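Local atomic coordinates of HIAXHD3 (Humicola insolens, PDB entry 3ZXK), a protein that probably removes arabinofuranose side chains from arabinoxylan as a family 43 glycoside hydrolase, in a form engineered to act also as an endo-xylanase. Residues A255-W260 / P305-K310. Residues are numbered along the deposited sequence; the frame is centred on the assembly and turned at random.
Sequences APDGTW and PVRGAK
Asp257 OD1 is held by two groups of Thr259, its backbone N and its OG1, while OD2 of the same carboxylate reaches Arg307 of the facing segment. Residues 255-258 form a type I beta turn in the hairpin between strands 250-254 and 260-267, which belong to one four-stranded blade of the family 43 beta-propeller; residues 305-310 run past it on the way from strand 301-303 toward the C-terminal beta-sandwich. Within the hairpin, Thr259 N donates to Asp257 OD1 at 3.0 Å, closing an Asx turn; this donor comes from above the carboxylate plane, whereas Thr259 OG1 reaches the syn lone pair of the same oxygen. For Asp257, chi1 of 71° sets CG between the backbone N and the carbonyl carbon, turning the carboxylate toward Thr259. With the group's rotation fixed in this way, OD2 meets Arg307 NH2 at 2.9 Å in a nearly straight salt bridge, the N-H...O angle being 176°. OD2 lies at the edge of the guanidinium, in the plane of that group, and is itself met on its anti side, out of the carboxylate plane. The two planes stand 34° apart, and the arginine chain, bent at chi3, comes across the aspartate. Beside the salt bridge, Val306 CG2 packs against Pro256 CD at 3.8 Å and Ala255 CB at 4.2 Å, and Phe29 of strand 28-32 touches all three residues, joining this blade's hairpin to a neighbouring sheet. A water completes the junction by accepting from Asp257 N at 3.2 Å and donating to Pro305 O at 3.1 Å.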
loop_
_atom_site.group_PDB
_atom_site.type_symbol
_atom_site.label_atom_id
_atom_site.label_comp_id
_atom_site.label_asym_id
_atom_site.label_seq_id
_atom_site.Cartn_x
_atom_site.Cartn_y
_atom_site.Cartn_z
ATOM N N ALA A 255 -22.454 5.337 4.974
ATOM C CA ALA A 255 -22.237 5.593 6.406
ATOM C C ALA A 255 -23.437 5.081 7.211
ATOM O O ALA A 255 -24.496 4.763 6.640
ATOM C CB ALA A 255 -21.996 7.080 6.654
ATOM N N PRO A 256 -23.288 4.971 8.538
ATOM C CA PRO A 256 -24.427 4.498 9.329
ATOM C C PRO A 256 -25.707 5.332 9.156
ATOM O O PRO A 256 -26.801 4.790 9.299
ATOM C CB PRO A 256 -23.907 4.579 10.769
ATOM C CG PRO A 256 -22.442 4.382 10.624
ATOM C CD PRO A 256 -22.078 5.135 9.372
ATOM N N ASP A 257 -25.585 6.616 8.824
ATOM C CA ASP A 257 -26.774 7.470 8.633
ATOM C C ASP A 257 -27.453 7.261 7.260
ATOM O O ASP A 257 -28.452 7.917 6.940
ATOM C CB ASP A 257 -26.428 8.948 8.914
ATOM C CG ASP A 257 -25.539 9.583 7.839
ATOM O OD1 ASP A 257 -25.035 8.862 6.954
ATOM O OD2 ASP A 257 -25.360 10.826 7.871
ATOM N N GLY A 258 -26.929 6.329 6.459
ATOM C CA GLY A 258 -27.492 6.038 5.127
ATOM C C GLY A 258 -26.945 6.880 3.978
ATOM O O GLY A 258 -27.296 6.665 2.809
ATOM N N THR A 259 -26.089 7.845 4.290
ATOM C CA THR A 259 -25.513 8.694 3.255
ATOM C C THR A 259 -24.326 7.978 2.636
ATOM O O THR A 259 -23.542 7.318 3.340
ATOM C CB THR A 259 -25.020 10.052 3.802
ATOM O OG1 THR A 259 -24.044 9.828 4.837
ATOM C CG2 THR A 259 -26.176 10.881 4.340
ATOM N N TRP A 260 -24.184 8.123 1.327
ATOM C CA TRP A 260 -23.117 7.470 0.587
ATOM C C TRP A 260 -21.968 8.384 0.268
ATOM O O TRP A 260 -22.135 9.590 0.163
ATOM C CB TRP A 260 -23.673 6.896 -0.702
ATOM C CG TRP A 260 -24.488 5.664 -0.471
ATOM C CD1 TRP A 260 -25.794 5.560 0.031
ATOM C CD2 TRP A 260 -24.046 4.302 -0.696
ATOM N NE1 TRP A 260 -26.172 4.254 0.086
ATOM C CE2 TRP A 260 -25.168 3.440 -0.317
ATOM C CE3 TRP A 260 -22.871 3.725 -1.165
ATOM C CZ2 TRP A 260 -25.102 2.056 -0.420
ATOM C CZ3 TRP A 260 -22.803 2.330 -1.264
ATOM C CH2 TRP A 260 -23.903 1.516 -0.899
ATOM N N PRO A 305 -18.210 12.563 7.556
ATOM C CA PRO A 305 -19.242 11.563 7.199
ATOM C C PRO A 305 -19.951 10.936 8.394
ATOM O O PRO A 305 -21.092 10.486 8.266
ATOM C CB PRO A 305 -18.446 10.516 6.399
ATOM C CG PRO A 305 -17.283 11.316 5.823
ATOM C CD PRO A 305 -16.910 12.273 6.930
ATOM N N VAL A 306 -19.274 10.897 9.535
ATOM C CA VAL A 306 -19.871 10.390 10.767
ATOM C C VAL A 306 -19.627 11.394 11.870
ATOM O O VAL A 306 -18.489 11.799 12.078
ATOM C CB VAL A 306 -19.303 8.996 11.156
ATOM C CG1 VAL A 306 -19.807 8.534 12.524
ATOM C CG2 VAL A 306 -19.697 7.986 10.098
ATOM N N ARG A 307 -20.696 11.768 12.576
ATOM C CA ARG A 307 -20.640 12.776 13.649
ATOM C C ARG A 307 -20.409 12.081 14.973
ATOM O O ARG A 307 -20.990 11.030 15.222
ATOM C CB ARG A 307 -21.919 13.649 13.686
ATOM C CG ARG A 307 -22.086 14.478 12.402
ATOM C CD ARG A 307 -23.539 14.882 12.113
ATOM N NE ARG A 307 -24.379 13.739 11.785
ATOM C CZ ARG A 307 -24.456 13.164 10.591
ATOM N NH1 ARG A 307 -23.724 13.598 9.561
ATOM N NH2 ARG A 307 -25.273 12.137 10.429
ATOM N N GLY A 308 -19.555 12.662 15.814
ATOM C CA GLY A 308 -19.254 12.089 17.130
ATOM C C GLY A 308 -18.665 10.692 17.031
ATOM O O GLY A 308 -18.974 9.822 17.837
ATOM N N ALA A 309 -17.834 10.476 16.017
ATOM C CA ALA A 309 -17.220 9.168 15.793
ATOM C C ALA A 309 -16.193 8.821 16.852
ATOM O O ALA A 309 -15.522 9.700 17.388
ATOM C CB ALA A 309 -16.566 9.110 14.422
ATOM N N LYS A 310 -16.068 7.527 17.123
ATOM C CA LYS A 310 -15.007 7.006 17.979
ATOM C C LYS A 310 -13.628 7.433 17.453
ATOM O O LYS A 310 -13.413 7.551 16.243
ATOM C CB LYS A 310 -15.139 5.486 18.063
ATOM C CG LYS A 310 -14.326 4.809 19.153
ATOM C CD LYS A 310 -15.067 3.590 19.701
ATOM C CE LYS A 310 -14.199 2.804 20.683
ATOM N NZ LYS A 310 -13.197 1.928 19.999
HETATM O O HOH W 1 -23.140 8.568 9.573
#